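Local coordinates for mannosylglycerate hydrolase MGH1-like glycoside hydrolase domain-containing protein (Thermus thermophilus HB8, PDB 4WVA) that hydrolyses mannosylglycerate, a solute that thermophiles make under osmotic stress, to mannose and glycerate, and also cleaves glucosylglycerate, at residues A[107-112]-A[242-247]; A[130-135]-A[250-255]; A[155-160]-A[226-231]; A[172-177]-A[205-210]. All blocks are in the same frame, centred on the assembly; numbering follows the deposited sequence.

Contact 1: A[107-112]-A[242-247]; sequences VATVVR and QRANRD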
loop_
_atom_site.group_PDB
_atom_site.type_symbol
_atom_site.label_atom_id
_atom_site.label_comp_id
_atom_site.label_asym_id
_atom_site.label_seq_id
_atom_site.Cartn_x
_atom_site.Cartn_y
_atom_site.Cartn_z
ATOM N N VAL A 107 -16.972 14.200 7.455
ATOM C CA VAL A 107 -17.311 14.354 8.870
ATOM C C VAL A 107 -16.537 13.404 9.807
ATOM O O VAL A 107 -16.131 13.824 10.891
ATOM C CB VAL A 107 -18.845 14.325 9.120
ATOM C CG1 VAL A 107 -19.473 13.005 8.691
ATOM C CG2 VAL A 107 -19.149 14.677 10.567
ATOM N N ALA A 108 -16.276 12.161 9.406
ATOM C CA ALA A 108 -15.579 11.245 10.349
ATOM C C ALA A 108 -14.173 11.713 10.680
ATOM O O ALA A 108 -13.670 11.510 11.783
ATOM C CB ALA A 108 -15.542 9.826 9.811
ATOM N N THR A 109 -13.528 12.315 9.694
ATOM C CA THR A 109 -12.189 12.879 9.874
ATOM C C THR A 109 -12.214 13.992 10.921
ATOM O O THR A 109 -11.341 14.063 11.800
ATOM C CB THR A 109 -11.682 13.366 8.518
ATOM O OG1 THR A 109 -11.499 12.230 7.682
ATOM C CG2 THR A 109 -10.346 14.129 8.637
ATOM N N VAL A 110 -13.234 14.835 10.845
ATOM C CA VAL A 110 -13.385 15.917 11.806
ATOM C C VAL A 110 -13.737 15.351 13.181
ATOM O O VAL A 110 -13.192 15.786 14.188
ATOM C CB VAL A 110 -14.377 16.993 11.317
ATOM C CG1 VAL A 110 -14.630 18.015 12.413
ATOM C CG2 VAL A 110 -13.864 17.666 10.055
ATOM N N VAL A 111 -14.626 14.364 13.224
ATOM C CA VAL A 111 -14.989 13.749 14.499
ATOM C C VAL A 111 -13.760 13.109 15.186
ATOM O O VAL A 111 -13.586 13.235 16.409
ATOM C CB VAL A 111 -16.159 12.760 14.348
ATOM C CG1 VAL A 111 -16.351 11.980 15.630
ATOM C CG2 VAL A 111 -17.455 13.498 13.984
ATOM N N ARG A 112 -12.903 12.441 14.421
ATOM C CA ARG A 112 -11.693 11.847 15.005
ATOM C C ARG A 112 -10.831 12.947 15.646
ATOM O O ARG A 112 -10.310 12.796 16.753
ATOM C CB ARG A 112 -10.880 11.080 13.968
ATOM C CG ARG A 112 -9.597 10.525 14.570
ATOM C CD ARG A 112 -8.736 9.802 13.550
ATOM N NE ARG A 112 -7.511 9.303 14.180
ATOM C CZ ARG A 112 -6.554 8.623 13.543
ATOM N NH1 ARG A 112 -6.652 8.351 12.257
ATOM N NH2 ARG A 112 -5.475 8.220 14.210
ATOM N N GLN A 242 -12.403 7.803 1.471
ATOM C CA GLN A 242 -11.303 6.923 1.881
ATOM C C GLN A 242 -10.645 7.475 3.146
ATOM O O GLN A 242 -10.371 6.736 4.079
ATOM C CB GLN A 242 -10.284 6.775 0.755
ATOM C CG GLN A 242 -9.005 6.014 1.125
ATOM C CD GLN A 242 -9.189 4.506 1.314
ATOM O OE1 GLN A 242 -10.247 3.938 1.032
ATOM N NE2 GLN A 242 -8.136 3.858 1.802
ATOM N N ARG A 243 -10.353 8.779 3.163
ATOM C CA ARG A 243 -9.778 9.385 4.362
ATOM C C ARG A 243 -10.706 9.203 5.561
ATOM O O ARG A 243 -10.253 8.830 6.652
ATOM C CB ARG A 243 -9.457 10.859 4.143
ATOM C CG ARG A 243 -8.948 11.586 5.377
ATOM C CD ARG A 243 -7.714 10.981 6.022
ATOM N NE ARG A 243 -7.313 11.761 7.188
ATOM C CZ ARG A 243 -6.499 12.828 7.157
ATOM N NH1 ARG A 243 -5.956 13.241 6.032
ATOM N NH2 ARG A 243 -6.220 13.478 8.273
ATOM N N ALA A 244 -11.999 9.435 5.352
ATOM C CA ALA A 244 -12.962 9.339 6.422
ATOM C C ALA A 244 -13.068 7.903 6.946
ATOM O O ALA A 244 -13.199 7.709 8.147
ATOM C CB ALA A 244 -14.307 9.865 5.967
ATOM N N ASN A 245 -13.023 6.914 6.052
ATOM C CA ASN A 245 -12.986 5.495 6.462
ATOM C C ASN A 245 -11.775 5.169 7.341
ATOM O O ASN A 245 -11.912 4.500 8.375
ATOM C CB ASN A 245 -12.975 4.546 5.265
ATOM C CG ASN A 245 -14.330 4.407 4.597
ATOM O OD1 ASN A 245 -15.364 4.461 5.253
ATOM N ND2 ASN A 245 -14.328 4.198 3.297
ATOM N N ARG A 246 -10.600 5.644 6.951
ATOM C CA ARG A 246 -9.408 5.451 7.766
ATOM C C ARG A 246 -9.582 6.048 9.159
ATOM O O ARG A 246 -9.184 5.452 10.179
ATOM C CB ARG A 246 -8.185 6.100 7.095
ATOM C CG ARG A 246 -7.824 5.467 5.773
ATOM C CD ARG A 246 -6.783 4.408 5.896
ATOM N NE ARG A 246 -6.396 3.878 4.580
ATOM C CZ ARG A 246 -5.548 2.874 4.433
ATOM N NH1 ARG A 246 -4.984 2.320 5.511
ATOM N NH2 ARG A 246 -5.263 2.415 3.212
ATOM N N ASP A 247 -10.163 7.241 9.218
ATOM C CA ASP A 247 -10.372 7.898 10.495
ATOM C C ASP A 247 -11.492 7.249 11.331
ATOM O O ASP A 247 -11.379 7.183 12.565
ATOM C CB ASP A 247 -10.592 9.394 10.290
ATOM C CG ASP A 247 -9.347 10.090 9.779
ATOM O OD1 ASP A 247 -8.245 9.630 10.146
ATOM O OD2 ASP A 247 -9.460 11.035 8.989
#

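Contact 2: A[130-135]-A[250-255]; sequences YLFPKL and ALAVLL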
loop_
_atom_site.group_PDB
_atom_site.type_symbol
_atom_site.label_atom_id
_atom_site.label_comp_id
_atom_site.label_asym_id
_atom_site.label_seq_id
_atom_site.Cartn_x
_atom_site.Cartn_y
_atom_site.Cartn_z
ATOM N N TYR A 130 -21.647 8.669 20.954
ATOM C CA TYR A 130 -22.944 9.035 20.419
ATOM C C TYR A 130 -22.913 9.086 18.891
ATOM O O TYR A 130 -23.792 8.542 18.228
ATOM C CB TYR A 130 -23.395 10.375 21.018
ATOM C CG TYR A 130 -24.761 10.832 20.561
ATOM C CD1 TYR A 130 -25.913 10.263 21.078
ATOM C CD2 TYR A 130 -24.898 11.829 19.615
ATOM C CE1 TYR A 130 -27.163 10.694 20.675
ATOM C CE2 TYR A 130 -26.144 12.261 19.194
ATOM C CZ TYR A 130 -27.278 11.669 19.725
ATOM O OH TYR A 130 -28.518 12.101 19.333
ATOM N N LEU A 131 -21.879 9.712 18.339
ATOM C CA LEU A 131 -21.781 9.891 16.899
ATOM C C LEU A 131 -21.302 8.646 16.135
ATOM O O LEU A 131 -21.632 8.490 14.958
ATOM C CB LEU A 131 -20.859 11.079 16.580
ATOM C CG LEU A 131 -21.473 12.448 16.892
ATOM C CD1 LEU A 131 -20.431 13.534 16.693
ATOM C CD2 LEU A 131 -22.704 12.702 16.036
ATOM N N PHE A 132 -20.516 7.774 16.771
ATOM C CA PHE A 132 -19.901 6.682 16.038
ATOM C C PHE A 132 -20.912 5.809 15.249
ATOM O O PHE A 132 -20.714 5.564 14.054
ATOM C CB PHE A 132 -19.042 5.796 16.946
ATOM C CG PHE A 132 -18.460 4.625 16.222
ATOM C CD1 PHE A 132 -17.343 4.776 15.425
ATOM C CD2 PHE A 132 -19.073 3.386 16.287
ATOM C CE1 PHE A 132 -16.828 3.699 14.723
ATOM C CE2 PHE A 132 -18.576 2.303 15.587
ATOM C CZ PHE A 132 -17.451 2.464 14.796
ATOM N N PRO A 133 -21.985 5.329 15.908
ATOM C CA PRO A 133 -22.926 4.480 15.149
ATOM C C PRO A 133 -23.679 5.245 14.053
ATOM O O PRO A 133 -24.068 4.670 13.038
ATOM C CB PRO A 133 -23.892 3.952 16.215
ATOM C CG PRO A 133 -23.717 4.818 17.392
ATOM C CD PRO A 133 -22.375 5.485 17.317
ATOM N N LYS A 134 -23.826 6.551 14.230
ATOM C CA LYS A 134 -24.426 7.404 13.213
ATOM C C LYS A 134 -23.517 7.579 11.986
ATOM O O LYS A 134 -23.971 7.479 10.851
ATOM C CB LYS A 134 -24.788 8.759 13.829
ATOM C CG LYS A 134 -25.771 8.630 14.984
ATOM C CD LYS A 134 -26.247 9.980 15.477
ATOM C CE LYS A 134 -27.175 9.845 16.671
ATOM N NZ LYS A 134 -28.419 9.119 16.307
ATOM N N LEU A 135 -22.232 7.851 12.223
ATOM C CA LEU A 135 -21.246 7.870 11.150
ATOM C C LEU A 135 -21.210 6.532 10.402
ATOM O O LEU A 135 -21.207 6.475 9.169
ATOM C CB LEU A 135 -19.852 8.130 11.736
ATOM C CG LEU A 135 -19.565 9.553 12.205
ATOM C CD1 LEU A 135 -18.377 9.602 13.140
ATOM C CD2 LEU A 135 -19.292 10.414 10.979
ATOM N N ALA A 250 -10.036 4.245 13.058
ATOM C CA ALA A 250 -9.285 4.615 14.250
ATOM C C ALA A 250 -10.217 4.872 15.419
ATOM O O ALA A 250 -9.994 4.384 16.522
ATOM C CB ALA A 250 -8.401 5.827 13.970
ATOM N N LEU A 251 -11.289 5.617 15.169
ATOM C CA LEU A 251 -12.348 5.814 16.195
ATOM C C LEU A 251 -12.911 4.502 16.710
ATOM O O LEU A 251 -13.044 4.331 17.916
ATOM C CB LEU A 251 -13.491 6.665 15.651
ATOM C CG LEU A 251 -13.249 8.153 15.595
ATOM C CD1 LEU A 251 -14.241 8.805 14.640
ATOM C CD2 LEU A 251 -13.335 8.752 17.001
ATOM N N ALA A 252 -13.241 3.584 15.807
ATOM C CA ALA A 252 -13.761 2.275 16.196
ATOM C C ALA A 252 -12.808 1.559 17.150
ATOM O O ALA A 252 -13.226 1.026 18.186
ATOM C CB ALA A 252 -14.011 1.409 14.975
ATOM N N VAL A 253 -11.527 1.535 16.798
ATOM C CA VAL A 253 -10.559 0.821 17.641
ATOM C C VAL A 253 -10.445 1.509 19.000
ATOM O O VAL A 253 -10.445 0.827 20.043
ATOM C CB VAL A 253 -9.169 0.675 16.979
ATOM C CG1 VAL A 253 -8.201 -0.006 17.932
ATOM C CG2 VAL A 253 -9.273 -0.147 15.705
ATOM N N LEU A 254 -10.323 2.833 18.999
ATOM C CA LEU A 254 -10.194 3.596 20.248
ATOM C C LEU A 254 -11.399 3.439 21.173
ATOM O O LEU A 254 -11.232 3.368 22.400
ATOM C CB LEU A 254 -9.916 5.064 19.963
ATOM C CG LEU A 254 -8.532 5.359 19.364
ATOM C CD1 LEU A 254 -8.460 6.766 18.853
ATOM C CD2 LEU A 254 -7.430 5.125 20.395
ATOM N N LEU A 255 -12.578 3.346 20.579
ATOM C CA LEU A 255 -13.847 3.162 21.317
ATOM C C LEU A 255 -14.173 1.687 21.598
ATOM O O LEU A 255 -15.191 1.367 22.236
ATOM C CB LEU A 255 -15.004 3.797 20.543
ATOM C CG LEU A 255 -14.986 5.304 20.336
ATOM C CD1 LEU A 255 -16.194 5.695 19.499
ATOM C CD2 LEU A 255 -14.944 6.083 21.639
#

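Contact 3: A[155-160]-A[226-231]; sequences VIVHPW and RQSPFK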
loop_
_atom_site.group_PDB
_atom_site.type_symbol
_atom_site.label_atom_id
_atom_site.label_comp_id
_atom_site.label_asym_id
_atom_site.label_seq_id
_atom_site.Cartn_x
_atom_site.Cartn_y
_atom_site.Cartn_z
ATOM N N VAL A 155 -20.669 6.139 -6.200
ATOM C CA VAL A 155 -21.183 6.949 -7.286
ATOM C C VAL A 155 -21.972 8.158 -6.751
ATOM O O VAL A 155 -22.758 7.993 -5.795
ATOM C CB VAL A 155 -22.156 6.074 -8.100
ATOM C CG1 VAL A 155 -22.791 6.850 -9.244
ATOM C CG2 VAL A 155 -21.423 4.844 -8.616
ATOM N N ILE A 156 -21.785 9.320 -7.359
ATOM C CA ILE A 156 -22.687 10.455 -7.163
ATOM C C ILE A 156 -23.659 10.505 -8.338
ATOM O O ILE A 156 -23.292 10.236 -9.493
ATOM C CB ILE A 156 -21.967 11.801 -6.954
ATOM C CG1 ILE A 156 -21.041 12.172 -8.115
ATOM C CG2 ILE A 156 -21.222 11.796 -5.616
ATOM C CD1 ILE A 156 -20.564 13.612 -8.101
ATOM N N VAL A 157 -24.912 10.848 -8.027
ATOM C CA VAL A 157 -25.964 10.966 -9.027
ATOM C C VAL A 157 -26.355 12.416 -9.305
ATOM O O VAL A 157 -27.198 12.674 -10.171
ATOM C CB VAL A 157 -27.188 10.117 -8.624
ATOM C CG1 VAL A 157 -26.784 8.637 -8.560
ATOM C CG2 VAL A 157 -27.775 10.574 -7.294
ATOM N N HIS A 158 -25.715 13.363 -8.616
ATOM C CA HIS A 158 -25.982 14.762 -8.838
ATOM C C HIS A 158 -24.674 15.520 -8.652
ATOM O O HIS A 158 -23.988 15.249 -7.673
ATOM C CB HIS A 158 -27.029 15.253 -7.831
ATOM C CG HIS A 158 -27.700 16.520 -8.251
ATOM N ND1 HIS A 158 -27.014 17.702 -8.387
ATOM C CD2 HIS A 158 -28.978 16.780 -8.617
ATOM C CE1 HIS A 158 -27.836 18.644 -8.829
ATOM N NE2 HIS A 158 -29.040 18.109 -8.958
ATOM N N PRO A 159 -24.349 16.468 -9.544
ATOM C CA PRO A 159 -23.116 17.256 -9.368
ATOM C C PRO A 159 -23.037 17.971 -8.001
ATOM O O PRO A 159 -21.937 18.195 -7.475
ATOM C CB PRO A 159 -23.157 18.255 -10.530
ATOM C CG PRO A 159 -24.585 18.269 -10.984
ATOM C CD PRO A 159 -25.072 16.873 -10.767
ATOM N N TRP A 160 -24.181 18.331 -7.424
ATOM C CA TRP A 160 -24.218 18.931 -6.079
ATOM C C TRP A 160 -23.538 18.049 -5.036
ATOM O O TRP A 160 -22.980 18.568 -4.061
ATOM C CB TRP A 160 -25.651 19.248 -5.610
ATOM C CG TRP A 160 -26.217 20.546 -6.166
ATOM C CD1 TRP A 160 -25.510 21.648 -6.491
ATOM C CD2 TRP A 160 -27.604 20.883 -6.377
ATOM N NE1 TRP A 160 -26.355 22.654 -6.922
ATOM C CE2 TRP A 160 -27.643 22.200 -6.874
ATOM C CE3 TRP A 160 -28.809 20.186 -6.219
ATOM C CZ2 TRP A 160 -28.842 22.842 -7.206
ATOM C CZ3 TRP A 160 -29.996 20.820 -6.570
ATOM C CH2 TRP A 160 -29.999 22.132 -7.045
ATOM N N ARG A 226 -30.420 3.056 -11.170
ATOM C CA ARG A 226 -30.711 2.541 -12.495
ATOM C C ARG A 226 -31.109 3.640 -13.465
ATOM O O ARG A 226 -30.724 3.594 -14.630
ATOM C CB ARG A 226 -31.773 1.437 -12.431
ATOM C CG ARG A 226 -31.305 0.169 -11.711
ATOM C CD ARG A 226 -29.837 -0.184 -11.988
ATOM N NE ARG A 226 -29.419 -1.442 -11.357
ATOM C CZ ARG A 226 -29.408 -2.641 -11.944
ATOM N NH1 ARG A 226 -29.800 -2.797 -13.207
ATOM N NH2 ARG A 226 -29.001 -3.703 -11.257
ATOM N N GLN A 227 -31.845 4.640 -12.988
ATOM C CA GLN A 227 -32.438 5.618 -13.893
ATOM C C GLN A 227 -31.683 6.940 -13.988
ATOM O O GLN A 227 -31.897 7.693 -14.932
ATOM C CB GLN A 227 -33.896 5.877 -13.515
ATOM C CG GLN A 227 -34.773 4.634 -13.582
ATOM C CD GLN A 227 -36.246 4.984 -13.461
ATOM O OE1 GLN A 227 -36.725 5.906 -14.125
ATOM N NE2 GLN A 227 -36.961 4.279 -12.586
ATOM N N SER A 228 -30.791 7.252 -13.057
ATOM C CA SER A 228 -30.159 8.564 -13.161
ATOM C C SER A 228 -29.351 8.663 -14.455
ATOM O O SER A 228 -28.511 7.804 -14.725
ATOM C CB SER A 228 -29.263 8.890 -11.968
ATOM O OG SER A 228 -28.697 10.176 -12.166
ATOM N N PRO A 229 -29.596 9.706 -15.268
ATOM C CA PRO A 229 -28.764 9.946 -16.429
ATOM C C PRO A 229 -27.396 10.542 -16.078
ATOM O O PRO A 229 -26.589 10.773 -16.984
ATOM C CB PRO A 229 -29.589 10.937 -17.248
ATOM C CG PRO A 229 -30.349 11.692 -16.219
ATOM C CD PRO A 229 -30.656 10.730 -15.132
ATOM N N PHE A 230 -27.144 10.783 -14.782
ATOM C CA PHE A 230 -25.865 11.320 -14.281
ATOM C C PHE A 230 -25.377 10.301 -13.260
ATOM O O PHE A 230 -26.030 10.097 -12.239
ATOM C CB PHE A 230 -26.065 12.689 -13.608
ATOM C CG PHE A 230 -24.783 13.361 -13.169
ATOM C CD1 PHE A 230 -24.216 13.082 -11.934
ATOM C CD2 PHE A 230 -24.155 14.282 -13.979
ATOM C CE1 PHE A 230 -23.047 13.716 -11.530
ATOM C CE2 PHE A 230 -22.988 14.910 -13.595
ATOM C CZ PHE A 230 -22.431 14.628 -12.360
ATOM N N LYS A 231 -24.278 9.607 -13.571
ATOM C CA LYS A 231 -23.668 8.624 -12.671
ATOM C C LYS A 231 -22.159 8.756 -12.805
ATOM O O LYS A 231 -21.583 8.415 -13.848
ATOM C CB LYS A 231 -24.114 7.198 -13.019
ATOM C CG LYS A 231 -25.500 6.852 -12.527
ATOM C CD LYS A 231 -25.765 5.359 -12.610
ATOM C CE LYS A 231 -26.055 4.897 -14.025
ATOM N NZ LYS A 231 -27.429 5.291 -14.452
#

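Contact 4: A[172-177]-A[205-210]; sequences KPLSRV and DRYLSL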
loop_
_atom_site.group_PDB
_atom_site.type_symbol
_atom_site.label_atom_id
_atom_site.label_comp_id
_atom_site.label_asym_id
_atom_site.label_seq_id
_atom_site.Cartn_x
_atom_site.Cartn_y
_atom_site.Cartn_z
ATOM N N LYS A 172 -19.729 17.156 -19.692
ATOM C CA LYS A 172 -20.215 16.052 -20.548
ATOM C C LYS A 172 -21.253 15.144 -19.884
ATOM O O LYS A 172 -22.295 14.865 -20.474
ATOM C CB LYS A 172 -19.050 15.258 -21.135
ATOM C CG LYS A 172 -18.156 16.091 -22.026
ATOM C CD LYS A 172 -17.267 15.234 -22.924
ATOM C CE LYS A 172 -16.278 16.104 -23.681
ATOM N NZ LYS A 172 -15.397 15.310 -24.591
ATOM N N PRO A 173 -21.013 14.695 -18.632
ATOM C CA PRO A 173 -22.076 13.931 -17.988
ATOM C C PRO A 173 -23.415 14.697 -17.914
ATOM O O PRO A 173 -24.474 14.117 -18.120
ATOM C CB PRO A 173 -21.520 13.663 -16.589
ATOM C CG PRO A 173 -20.029 13.687 -16.766
ATOM C CD PRO A 173 -19.737 14.643 -17.884
ATOM N N LEU A 174 -23.354 15.990 -17.626
ATOM C CA LEU A 174 -24.579 16.775 -17.481
ATOM C C LEU A 174 -25.289 17.000 -18.803
ATOM O O LEU A 174 -26.502 17.209 -18.810
ATOM C CB LEU A 174 -24.298 18.124 -16.848
ATOM C CG LEU A 174 -24.262 18.068 -15.343
ATOM C CD1 LEU A 174 -23.632 19.362 -14.852
ATOM C CD2 LEU A 174 -25.649 17.850 -14.732
ATOM N N SER A 175 -24.549 16.952 -19.901
ATOM C CA SER A 175 -25.138 17.136 -21.238
ATOM C C SER A 175 -26.184 16.070 -21.585
ATOM O O SER A 175 -27.005 16.278 -22.492
ATOM C CB SER A 175 -24.044 17.177 -22.307
ATOM O OG SER A 175 -23.504 15.888 -22.522
ATOM N N ARG A 176 -26.176 14.938 -20.876
ATOM C CA ARG A 176 -27.156 13.878 -21.095
ATOM C C ARG A 176 -28.437 14.011 -20.284
ATOM O O ARG A 176 -29.362 13.214 -20.460
ATOM C CB ARG A 176 -26.525 12.508 -20.827
ATOM C CG ARG A 176 -25.254 12.337 -21.618
ATOM C CD ARG A 176 -24.779 10.908 -21.728
ATOM N NE ARG A 176 -23.449 10.962 -22.303
ATOM C CZ ARG A 176 -22.314 10.998 -21.605
ATOM N NH1 ARG A 176 -22.319 10.914 -20.274
ATOM N NH2 ARG A 176 -21.165 11.093 -22.258
ATOM N N VAL A 177 -28.517 15.011 -19.404
ATOM C CA VAL A 177 -29.676 15.166 -18.552
ATOM C C VAL A 177 -30.742 15.906 -19.357
ATOM O O VAL A 177 -30.460 16.989 -19.865
ATOM C CB VAL A 177 -29.320 15.964 -17.288
ATOM C CG1 VAL A 177 -30.566 16.280 -16.464
ATOM C CG2 VAL A 177 -28.295 15.181 -16.478
ATOM N N ASP A 205 -30.742 24.259 -14.952
ATOM C CA ASP A 205 -31.805 23.496 -15.603
ATOM C C ASP A 205 -31.618 21.999 -15.375
ATOM O O ASP A 205 -32.557 21.275 -15.041
ATOM C CB ASP A 205 -31.817 23.777 -17.107
ATOM C CG ASP A 205 -32.437 25.125 -17.459
ATOM O OD1 ASP A 205 -33.038 25.783 -16.578
ATOM O OD2 ASP A 205 -32.311 25.526 -18.636
ATOM N N ARG A 206 -30.373 21.557 -15.522
ATOM C CA ARG A 206 -30.020 20.150 -15.370
ATOM C C ARG A 206 -29.940 19.726 -13.894
ATOM O O ARG A 206 -30.368 18.635 -13.555
ATOM C CB ARG A 206 -28.747 19.862 -16.174
ATOM C CG ARG A 206 -29.007 19.994 -17.676
ATOM C CD ARG A 206 -27.778 20.153 -18.536
ATOM N NE ARG A 206 -28.181 20.132 -19.941
ATOM C CZ ARG A 206 -28.709 21.171 -20.592
ATOM N NH1 ARG A 206 -28.856 22.349 -19.991
ATOM N NH2 ARG A 206 -29.090 21.032 -21.869
ATOM N N TYR A 207 -29.462 20.602 -13.003
ATOM C CA TYR A 207 -29.566 20.347 -11.567
ATOM C C TYR A 207 -31.023 20.038 -11.155
ATOM O O TYR A 207 -31.289 19.108 -10.392
ATOM C CB TYR A 207 -29.032 21.524 -10.699
ATOM C CG TYR A 207 -27.602 22.010 -10.935
ATOM C CD1 TYR A 207 -26.647 21.229 -11.599
ATOM C CD2 TYR A 207 -27.188 23.264 -10.446
ATOM C CE1 TYR A 207 -25.354 21.694 -11.807
ATOM C CE2 TYR A 207 -25.901 23.737 -10.660
ATOM C CZ TYR A 207 -24.980 22.949 -11.334
ATOM O OH TYR A 207 -23.704 23.431 -11.542
ATOM N N LEU A 208 -31.963 20.857 -11.642
ATOM C CA LEU A 208 -33.368 20.713 -11.269
ATOM C C LEU A 208 -34.023 19.507 -11.931
ATOM O O LEU A 208 -34.787 18.786 -11.294
ATOM C CB LEU A 208 -34.153 22.016 -11.534
ATOM C CG LEU A 208 -34.207 22.981 -10.342
ATOM C CD1 LEU A 208 -35.070 22.407 -9.229
ATOM C CD2 LEU A 208 -32.830 23.322 -9.802
ATOM N N SER A 209 -33.692 19.266 -13.191
ATOM C CA SER A 209 -34.168 18.049 -13.880
ATOM C C SER A 209 -33.842 16.783 -13.080
ATOM O O SER A 209 -34.691 15.897 -12.881
ATOM C CB SER A 209 -33.582 17.958 -15.282
ATOM O OG SER A 209 -33.957 16.734 -15.897
ATOM N N LEU A 210 -32.607 16.698 -12.589
ATOM C CA LEU A 210 -32.216 15.560 -11.763
ATOM C C LEU A 210 -33.012 15.479 -10.472
ATOM O O LEU A 210 -33.490 14.406 -10.093
ATOM C CB LEU A 210 -30.707 15.598 -11.465
ATOM C CG LEU A 210 -29.744 15.290 -12.629
ATOM C CD1 LEU A 210 -28.300 15.631 -12.261
ATOM C CD2 LEU A 210 -29.842 13.842 -13.068
HETATM O O HOH W 1 -29.007 17.979 -21.808
#

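Contact 1: A[107-112]-A[242-247]
With chi1 at -67°, Asp-247 turns its carboxylate beside its own backbone N and over to helix 107-117, where Thr-109 holds OG1 beside its backbone N and Arg-112 runs fully extended from a CG anti to N. The hydroxyl of Thr-109 donates from OG1 to OD2 of Asp-247 (2.7 Å), on the anti lone pair of that oxygen. The side chains of Arg-112 and Asp-247 cross at about a right angle, their flat groups turned 69° apart, and NH1 of Arg-112 forms a salt bridge with OD1 of Asp-247 at 2.9 Å, on the anti side of that oxygen. From one turn earlier on its own helix, Arg-243 brings NE to the syn side of Asp-247 OD2, also at 2.9 Å. The acid thus joins two arginines in a salt-bridge network between two helices of the (alpha/alpha)6-barrel; the local axes of the two helices approach to 7.7 Å. Small residues permit this: CB of Ala-108 lies 4.0 Å from CB of Ala-244. Were Asp-247 replaced by an alanine, the Thr-109 hydroxyl would probably lose its buried acceptor and the two arginines the counter-charge they share. Arg-112 keeps a second acid, Glu-116, while Arg-243 reaches the carbonyl of Phe-307.

Contact 2: A[130-135]-A[250-255]
The local axes of helices 130-135 and 250-254 approach no closer than 10.9 Å, their N-to-C directions at 135°, so Phe-132 has to span the gap to Ala-252, the CA of Phe-132 being 7.6 Å from the CA of Ala-252. A long aromatic side chain opposed by a single methyl suits that spacing. CG of Phe-132 stands anti to the backbone N (chi1 177°), which sends the ring outward from its helix until CZ meets CB of Ala-252 at 3.6 Å. Nearer the Phe-132 backbone, CD1 of Leu-255 packs 3.8 Å from CB of Phe-132, the two side chains lying alongside one another but pointing opposite ways. CB of Leu-251 adds a looser touch, 4.3 Å from CD1 of Phe-132, and CD1 of Leu-251 lies 4.5 Å from CD1 of Leu-135. Replacing Phe-132 with an alanine would probably open a gap between the helices and deprive the Ala-252 and Leu-255 methyls of their main partner here. Leu-248 also packs on Phe-132, and Phe-59 of helix 48-62 packs on Leu-135. Wholly apolar and buried, the contact is helix-to-helix core packing in the (alpha/alpha)6-barrel, joining helix 121-146 to the C-terminal end of helix 235-254.

Contact 3: A[155-160]-A[226-231]
Phe-230 turns one face of its ring to Pro-159 in a CH-pi contact, within the loops that join helices of the (alpha/alpha)6-barrel near the catalytic region. CD of the proline stands 3.8 Å from the centroid of the Phe-230 ring and only 11° off its normal, over the centre of one face. The rigid pyrrolidine ring suits this place, since it offers a fixed C-H surface to the aromatic face. The Phe-230 ring gets there because CG is anti to the backbone N (chi1 -175°), which carries the ring to segment 155-160; Ile-156 touches it with CD1, 4.2 Å from CE1. The side chain of Pro-159 lies about 6 Å from that of Asp-165, which probably serves as the proton donor, so the CH-pi pair probably lies in the surroundings of the active site. Leu-174 packs on both Pro-159 and Phe-230. Where the backbones draw together, CA of Val-157 approaches the carbonyl O of Phe-230 to 3.3 Å in a CA-H...O contact, and CA of Lys-231 faces the O of Ile-156 in another. Ser-228, small enough to lie against Val-157, turns back to the Phe-230 carbonyl: its OG donates to Phe-230 O at 2.7 Å, tilted 29° from the carbonyl plane.

Contact 4: A[172-177]-A[205-210]
The end of helix 171-175 rests against helix 201-216 beside the active site, with Val-177 and Leu-174 packed on Arg-206 and Leu-210. Val-177 fits because its two branches work separately. CG1, anti to the backbone N (chi1 173°), presses on Ser-209, 3.5 Å from OG, whereas CG2 meets CD2 of Leu-210 at 4.0 Å, the two side chains crossing at about a right angle. Leu-174 packs beside it: its CD2 lies 4.0 Å from CB of Arg-206, and its CD1 comes to the edge of the Tyr-207 ring, 4.2 Å from CE1. Within the (alpha/alpha)6-barrel enzyme, Tyr-207 of helix 201-216 brings the contact near the probable proton donor, Asp-165, its side chain about 4 Å from that of the acid. The extended stem of Arg-206 runs past the carbonyl of Leu-174, whose O is 3.2 Å from CD of Arg-206 and lies near the guanidinium plane at its edge. NE of Arg-206 donates to water 1 at 3.0 Å. That water donates in turn to O of Ser-175 and to O of Val-177 (2.6 Å), so a single molecule bridges the arginine to two carbonyls at the end of segment 172-177. NH1 of Arg-206 bonds to the carbonyl of Glu-202, and OG of Ser-209 to that of Pro-178.

In the fold
Following the chain from the N terminus, the first of these segments met is on helix 107-117, which contact 1 later joins to helix 235-254, closing a loop of 129 residues. Helix 121-146 follows, and contact 2 brings it to the same helix 235-254 farther along; their segments alternate, so the two closures cross. They touch, as where Val-107 packs on Leu-135, and both reach the second subunit. Inside these loops, 155-160 returns to 226-231 in contact 3, and contact 4 closes a shorter loop within that one. These two also touch, with His-158 NE2 probably bonded to O of Tyr-207. Contacts 1 and 2 tie barrel helices together; contacts 3 and 4 join parts near the probable catalytic acid.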